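Local coordinates for protein versicolorin reductase (Brucella melitensis, PDB 4NIM) that probably catalyses an NAD(P)-dependent oxidation or reduction, as a short-chain dehydrogenase/reductase built on a Rossmann fold, at residues A[130-133]-A[134-138]; A[178-181]-A[182-186]. All coordinates share one frame; numbering follows the deposited sequence.

Contact 1 of 2, residues A[130-133]-A[134-138]; sequences FLIQ and EAIKL
In the long helix 114-142, which packs against the parallel sheet of this Rossmann fold, Ile132 and Ile136 sit one turn apart on the side facing helix 164-183 and point the same way. Methyl CG2 of Ile132 meets CD1 of Ile136 at 3.5 Å. The torsions explain the pairing: CG1 of Ile136 lies beside its backbone N (chi1 -69°) and, with the chain extended beyond it, CD1 points back to the preceding turn. Ile132 also reaches Leu97 of strand 96-99. The backbone bond from Ile136 N to Ile132 O, 2.9 Å, joins the same two residues. On another side of the helix the chemistry turns polar. Gln133 and Lys137 run alongside each other as extended chains, with Gln133 CG 3.8 Å from Lys137 CE. The lysine ends in a salt bridge, its NZ meeting Glu134 OE2 at 2.9 Å on the syn side but 27° out of the carboxylate plane, and Glu134 bends at chi2 (-56°) to present that oxygen. With apolar residues against the sheet and the neighbouring helix and charged ones on another side, this is an amphipathic helix of the kind that flanks the sheet of a Rossmann fold.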
ATOM      1  N   PHE A 130      -0.786   6.956   9.546  1.00 14.89           N
ATOM      2  CA  PHE A 130       0.258   7.058  10.528  1.00 15.63           C
ATOM      3  C   PHE A 130       1.608   6.503  10.008  1.00 15.64           C
ATOM      4  O   PHE A 130       2.632   7.039  10.349  1.00 15.82           O
ATOM      5  CB  PHE A 130      -0.193   6.485  11.873  1.00 15.77           C
ATOM      6  CG  PHE A 130      -1.132   7.391  12.535  1.00 16.34           C
ATOM      7  CD1 PHE A 130      -0.653   8.551  13.136  1.00 16.79           C
ATOM      8  CD2 PHE A 130      -2.482   7.227  12.419  1.00 16.51           C
ATOM      9  CE1 PHE A 130      -1.536   9.482  13.662  1.00 16.82           C
ATOM     10  CE2 PHE A 130      -3.365   8.166  12.939  1.00 16.85           C
ATOM     11  CZ  PHE A 130      -2.880   9.281  13.584  1.00 16.50           C
ATOM     12  N   LEU A 131       1.571   5.578   9.073  1.00 15.84           N
ATOM     13  CA  LEU A 131       2.834   5.149   8.382  1.00 16.70           C
ATOM     14  C   LEU A 131       3.372   6.292   7.525  1.00 16.80           C
ATOM     15  O   LEU A 131       4.574   6.569   7.506  1.00 16.59           O
ATOM     16  CB  LEU A 131       2.573   3.930   7.507  1.00 17.29           C
ATOM     17  CG  LEU A 131       2.316   2.655   8.312  1.00 17.75           C
ATOM     18  CD1 LEU A 131       1.592   1.636   7.454  1.00 17.74           C
ATOM     19  CD2 LEU A 131       3.650   2.117   8.763  1.00 18.86           C
ATOM     20  N   ILE A 132       2.451   7.004   6.868  1.00 16.34           N
ATOM     21  CA  ILE A 132       2.816   8.151   6.061  1.00 16.67           C
ATOM     22  C   ILE A 132       3.389   9.251   6.957  1.00 16.62           C
ATOM     23  O   ILE A 132       4.425   9.838   6.625  1.00 16.89           O
ATOM     24  CB  ILE A 132       1.617   8.672   5.239  1.00 16.63           C
ATOM     25  CG1 ILE A 132       1.300   7.716   4.078  1.00 16.75           C
ATOM     26  CG2 ILE A 132       1.906  10.050   4.646  1.00 16.67           C
ATOM     27  CD1 ILE A 132      -0.074   7.900   3.455  1.00 16.77           C
ATOM     28  N   GLN A 133       2.690   9.555   8.052  1.00 17.24           N
ATOM     29  CA  GLN A 133       3.186  10.532   9.040  1.00 17.27           C
ATOM     30  C   GLN A 133       4.648  10.235   9.400  1.00 17.55           C
ATOM     31  O   GLN A 133       5.501  11.143   9.388  1.00 17.35           O
ATOM     32  CB  GLN A 133       2.308  10.520  10.272  1.00 17.40           C
ATOM     33  CG  GLN A 133       2.753  11.418  11.422  1.00 18.31           C
ATOM     34  CD  GLN A 133       1.647  11.599  12.427  1.00 18.68           C
ATOM     35  OE1 GLN A 133       0.645  12.306  12.176  1.00 20.25           O
ATOM     36  NE2 GLN A 133       1.806  10.994  13.569  1.00 18.77           N
ATOM     37  N   GLU A 134       4.910   9.009   9.818  1.00 17.68           N
ATOM     38  CA  GLU A 134       6.253   8.662  10.242  1.00 18.24           C
ATOM     39  C   GLU A 134       7.264   8.690   9.101  1.00 18.04           C
ATOM     40  O   GLU A 134       8.420   9.064   9.310  1.00 18.23           O
ATOM     41  CB  GLU A 134       6.284   7.287  10.941  1.00 19.23           C
ATOM     42  CG  GLU A 134       5.569   7.264  12.274  1.00 20.13           C
ATOM     43  CD  GLU A 134       6.108   8.307  13.232  1.00 21.32           C
ATOM     44  OE1 GLU A 134       7.319   8.385  13.441  1.00 22.39           O
ATOM     45  OE2 GLU A 134       5.305   9.095  13.777  1.00 23.07           O
ATOM     46  N   ALA A 135       6.867   8.233   7.913  1.00 16.80           N
ATOM     47  CA  ALA A 135       7.810   8.222   6.774  1.00 16.79           C
ATOM     48  C   ALA A 135       8.191   9.658   6.390  1.00 16.54           C
ATOM     49  O   ALA A 135       9.356   9.974   6.182  1.00 17.10           O
ATOM     50  CB  ALA A 135       7.197   7.495   5.590  1.00 16.40           C
ATOM     51  N   ILE A 136       7.219  10.561   6.388  1.00 16.29           N
ATOM     52  CA  ILE A 136       7.508  11.927   6.015  1.00 16.83           C
ATOM     53  C   ILE A 136       8.405  12.612   7.051  1.00 17.35           C
ATOM     54  O   ILE A 136       9.261  13.406   6.682  1.00 18.88           O
ATOM     55  CB  ILE A 136       6.192  12.738   5.777  1.00 16.82           C
ATOM     56  CG1 ILE A 136       5.492  12.214   4.515  1.00 16.80           C
ATOM     57  CG2 ILE A 136       6.464  14.243   5.680  1.00 17.02           C
ATOM     58  CD1 ILE A 136       4.089  12.803   4.326  1.00 16.78           C
ATOM     59  N   LYS A 137       8.304  12.238   8.317  1.00 17.10           N
ATOM     60  CA  LYS A 137       9.206  12.793   9.308  1.00 17.40           C
ATOM     61  C   LYS A 137      10.680  12.375   8.965  1.00 17.88           C
ATOM     62  O   LYS A 137      11.581  13.196   9.024  1.00 17.99           O
ATOM     63  CB  LYS A 137       8.840  12.307  10.698  1.00 17.96           C
ATOM     64  CG  LYS A 137       7.554  12.931  11.295  1.00 18.18           C
ATOM     65  CD  LYS A 137       7.205  12.267  12.627  1.00 18.95           C
ATOM     66  CE  LYS A 137       5.841  12.731  13.175  1.00 19.78           C
ATOM     67  NZ  LYS A 137       5.434  11.962  14.381  1.00 20.75           N
ATOM     68  N   LEU A 138      10.888  11.134   8.564  1.00 17.78           N
ATOM     69  CA  LEU A 138      12.256  10.690   8.149  1.00 19.01           C
ATOM     70  C   LEU A 138      12.684  11.347   6.839  1.00 19.31           C
ATOM     71  O   LEU A 138      13.841  11.742   6.690  1.00 20.45           O
ATOM     72  CB  LEU A 138      12.317   9.179   8.006  1.00 19.15           C
ATOM     73  CG  LEU A 138      12.099   8.401   9.309  1.00 19.76           C
ATOM     74  CD1 LEU A 138      12.384   6.926   9.060  1.00 20.48           C
ATOM     75  CD2 LEU A 138      12.932   8.958  10.441  1.00 20.31           C
TER

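Contact 2 of 2, residues A[178-181]-A[182-186]; sequences RNVA and YSVLR
Two donors at the C-terminal end of helix 164-183, one from Ser183 and one from Val184 just beyond it, converge on the carbonyl oxygen of Val180. The hydroxyl of Ser183 gives the shorter bond, OG to Val180 O at 2.7 Å, arriving in the carbonyl plane on a lone pair with a C=O...OG angle of 119°. Val184 N binds the same oxygen at 3.1 Å, nearly in line with the carbonyl bond (172°), so the two donors occupy separate parts of the acceptor. Ser183 can reach back because OG is tucked between its backbone N and its carbonyl carbon (chi1 65°), over the preceding turn. As an acceptor, this hydroxyl takes a bond from water 1, 2.8 Å from OG, and the same water donates to Asn179 OD1 at 2.8 Å. One water thus bridges two side chains a turn apart, beside the direct backbone bond from Ser183 N to Asn179 O.

Helical geometry gives way at Val184, and Leu185 N turns to Tyr182 O, 3.2 Å away. Aliphatic groups gather near these carbonyls: CG2 of Val184 lies 3.2 Å from Val180 O, and CG of Leu185 is 3.5 Å from Ala181 O. Farther out, the side chains of Val180 and Val184 come only loosely together, their CG1 and CG2 methyls 4.4 Å apart. Val180 and Ala181 instead rest on Val191 of strand 190-196, while Val184 packs on Ile189 just before that strand, where the beta-alpha-beta unit turns back into the sheet. With a serine hydroxyl and a water joining the backbone bonds, the ending turn gains polar links on its solvent side while Val180 and Val184 pack against neighbouring residues of the fold.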
ATOM      1  N   ARG A 178      -4.287  12.462  -2.222  1.00 15.29           N
ATOM      2  CA  ARG A 178      -4.214  13.777  -2.853  1.00 15.52           C
ATOM      3  C   ARG A 178      -3.839  14.839  -1.849  1.00 15.65           C
ATOM      4  O   ARG A 178      -3.033  15.716  -2.133  1.00 16.02           O
ATOM      5  CB  ARG A 178      -5.509  14.146  -3.550  1.00 16.87           C
ATOM      6  CG  ARG A 178      -5.823  13.252  -4.755  1.00 18.80           C
ATOM      7  CD  ARG A 178      -6.884  13.979  -5.508  1.00 21.49           C
ATOM      8  NE  ARG A 178      -7.297  13.356  -6.743  1.00 25.20           N
ATOM      9  CZ  ARG A 178      -8.380  12.608  -6.903  1.00 28.79           C
ATOM     10  NH1 ARG A 178      -9.187  12.310  -5.861  1.00 29.63           N
ATOM     11  NH2 ARG A 178      -8.606  12.133  -8.134  1.00 27.97           N
ATOM     12  N   ASN A 179      -4.410  14.762  -0.655  1.00 15.99           N
ATOM     13  CA  ASN A 179      -4.116  15.771   0.399  1.00 16.15           C
ATOM     14  C   ASN A 179      -2.647  15.768   0.751  1.00 16.17           C
ATOM     15  O   ASN A 179      -1.980  16.815   0.822  1.00 16.38           O
ATOM     16  CB  ASN A 179      -4.975  15.495   1.644  1.00 15.94           C
ATOM     17  CG  ASN A 179      -4.796  16.550   2.704  1.00 15.80           C
ATOM     18  OD1 ASN A 179      -3.806  16.543   3.407  1.00 15.92           O
ATOM     19  ND2 ASN A 179      -5.814  17.445   2.853  1.00 15.84           N
ATOM     20  N   VAL A 180      -2.120  14.594   1.002  1.00 16.31           N
ATOM     21  CA  VAL A 180      -0.704  14.475   1.392  1.00 16.17           C
ATOM     22  C   VAL A 180       0.178  14.918   0.232  1.00 16.22           C
ATOM     23  O   VAL A 180       1.037  15.764   0.429  1.00 16.13           O
ATOM     24  CB  VAL A 180      -0.358  13.086   1.941  1.00 16.43           C
ATOM     25  CG1 VAL A 180       1.111  13.015   2.291  1.00 16.92           C
ATOM     26  CG2 VAL A 180      -1.208  12.770   3.176  1.00 16.88           C
ATOM     27  N   ALA A 181      -0.077  14.413  -0.975  1.00 15.77           N
ATOM     28  CA  ALA A 181       0.724  14.820  -2.134  1.00 16.39           C
ATOM     29  C   ALA A 181       0.810  16.325  -2.235  1.00 16.42           C
ATOM     30  O   ALA A 181       1.893  16.878  -2.442  1.00 16.43           O
ATOM     31  CB  ALA A 181       0.193  14.261  -3.419  1.00 16.89           C
ATOM     32  N   TYR A 182      -0.338  17.000  -2.131  1.00 16.43           N
ATOM     33  CA  TYR A 182      -0.376  18.458  -2.213  1.00 16.52           C
ATOM     34  C   TYR A 182       0.487  19.092  -1.111  1.00 17.44           C
ATOM     35  O   TYR A 182       1.329  19.990  -1.370  1.00 18.44           O
ATOM     36  CB  TYR A 182      -1.842  18.970  -2.140  1.00 16.28           C
ATOM     37  CG  TYR A 182      -1.858  20.462  -2.195  1.00 16.34           C
ATOM     38  CD1 TYR A 182      -1.827  21.129  -3.404  1.00 16.55           C
ATOM     39  CD2 TYR A 182      -1.778  21.212  -1.038  1.00 16.59           C
ATOM     40  CE1 TYR A 182      -1.735  22.483  -3.464  1.00 17.30           C
ATOM     41  CE2 TYR A 182      -1.679  22.567  -1.082  1.00 16.84           C
ATOM     42  CZ  TYR A 182      -1.658  23.199  -2.298  1.00 18.11           C
ATOM     43  OH  TYR A 182      -1.596  24.568  -2.354  1.00 19.07           O
ATOM     44  N   SER A 183       0.318  18.607   0.115  1.00 17.38           N
ATOM     45  CA  SER A 183       0.982  19.234   1.257  1.00 18.19           C
ATOM     46  C   SER A 183       2.509  19.180   1.171  1.00 17.99           C
ATOM     47  O   SER A 183       3.211  20.095   1.622  1.00 19.02           O
ATOM     48  CB  SER A 183       0.518  18.596   2.565  1.00 18.40           C
ATOM     49  OG  SER A 183       0.910  17.245   2.649  1.00 18.83           O
ATOM     50  N   VAL A 184       3.032  18.125   0.584  1.00 17.73           N
ATOM     51  CA  VAL A 184       4.509  17.979   0.441  1.00 17.99           C
ATOM     52  C   VAL A 184       5.096  18.173  -0.943  1.00 18.30           C
ATOM     53  O   VAL A 184       6.259  17.752  -1.250  1.00 18.71           O
ATOM     54  CB  VAL A 184       4.984  16.643   1.046  1.00 18.13           C
ATOM     55  CG1 VAL A 184       4.781  16.664   2.551  1.00 18.88           C
ATOM     56  CG2 VAL A 184       4.249  15.468   0.410  1.00 18.21           C
ATOM     57  N   LEU A 185       4.361  18.891  -1.766  1.00 19.56           N
ATOM     58  CA  LEU A 185       4.799  19.234  -3.132  1.00 19.95           C
ATOM     59  C   LEU A 185       6.179  19.870  -3.158  1.00 22.10           C
ATOM     60  O   LEU A 185       7.030  19.415  -3.909  1.00 22.12           O
ATOM     61  CB  LEU A 185       3.783  20.170  -3.827  1.00 20.20           C
ATOM     62  CG  LEU A 185       2.671  19.508  -4.641  1.00 20.33           C
ATOM     63  CD1 LEU A 185       1.561  20.490  -5.046  1.00 20.54           C
ATOM     64  CD2 LEU A 185       3.243  18.851  -5.869  1.00 20.61           C
ATOM     65  N   ARG A 186       6.428  20.899  -2.320  1.00 22.24           N
ATOM     66  CA  ARG A 186       7.713  21.568  -2.340  1.00 24.38           C
ATOM     67  C   ARG A 186       8.827  20.762  -1.684  1.00 23.32           C
ATOM     68  O   ARG A 186       9.960  21.064  -1.901  1.00 24.23           O
ATOM     69  CB  ARG A 186       7.643  22.946  -1.695  1.00 26.25           C
ATOM     70  CG  ARG A 186       6.820  23.916  -2.531  1.00 30.67           C
ATOM     71  CD  ARG A 186       7.156  25.346  -2.150  1.00 34.48           C
ATOM     72  NE  ARG A 186       6.565  26.276  -3.110  1.00 38.82           N
ATOM     73  CZ  ARG A 186       7.191  26.841  -4.130  1.00 39.79           C
ATOM     74  NH1 ARG A 186       8.485  26.625  -4.364  1.00 39.98           N
ATOM     75  NH2 ARG A 186       6.491  27.659  -4.912  1.00 41.71           N
TER
HETATM   76  O   HOH W   1      -1.160  16.327   4.223  1.00 18.38           O

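Contacts 1 and 2 belong to two neighbouring helices, 114-142 and 164-183, and meet directly through packing: Val180 CG1 lies 3.6 Å from Ile136 CD1 and also rests on Ile132. Their centres are about 13 Å apart. Both are partly buried, but contact 1 has far fewer exposed residues, lies nearer the centre of the chain and sits where its helix continues in both directions; contact 2 lies at its helix's C-terminal end. The chemistry follows that placement. Within 130-138 an ion pair stays on the polar side of an uninterrupted helix, whereas in 178-186 a hydroxyl and a water supplement backbone bonding where the helix is ending.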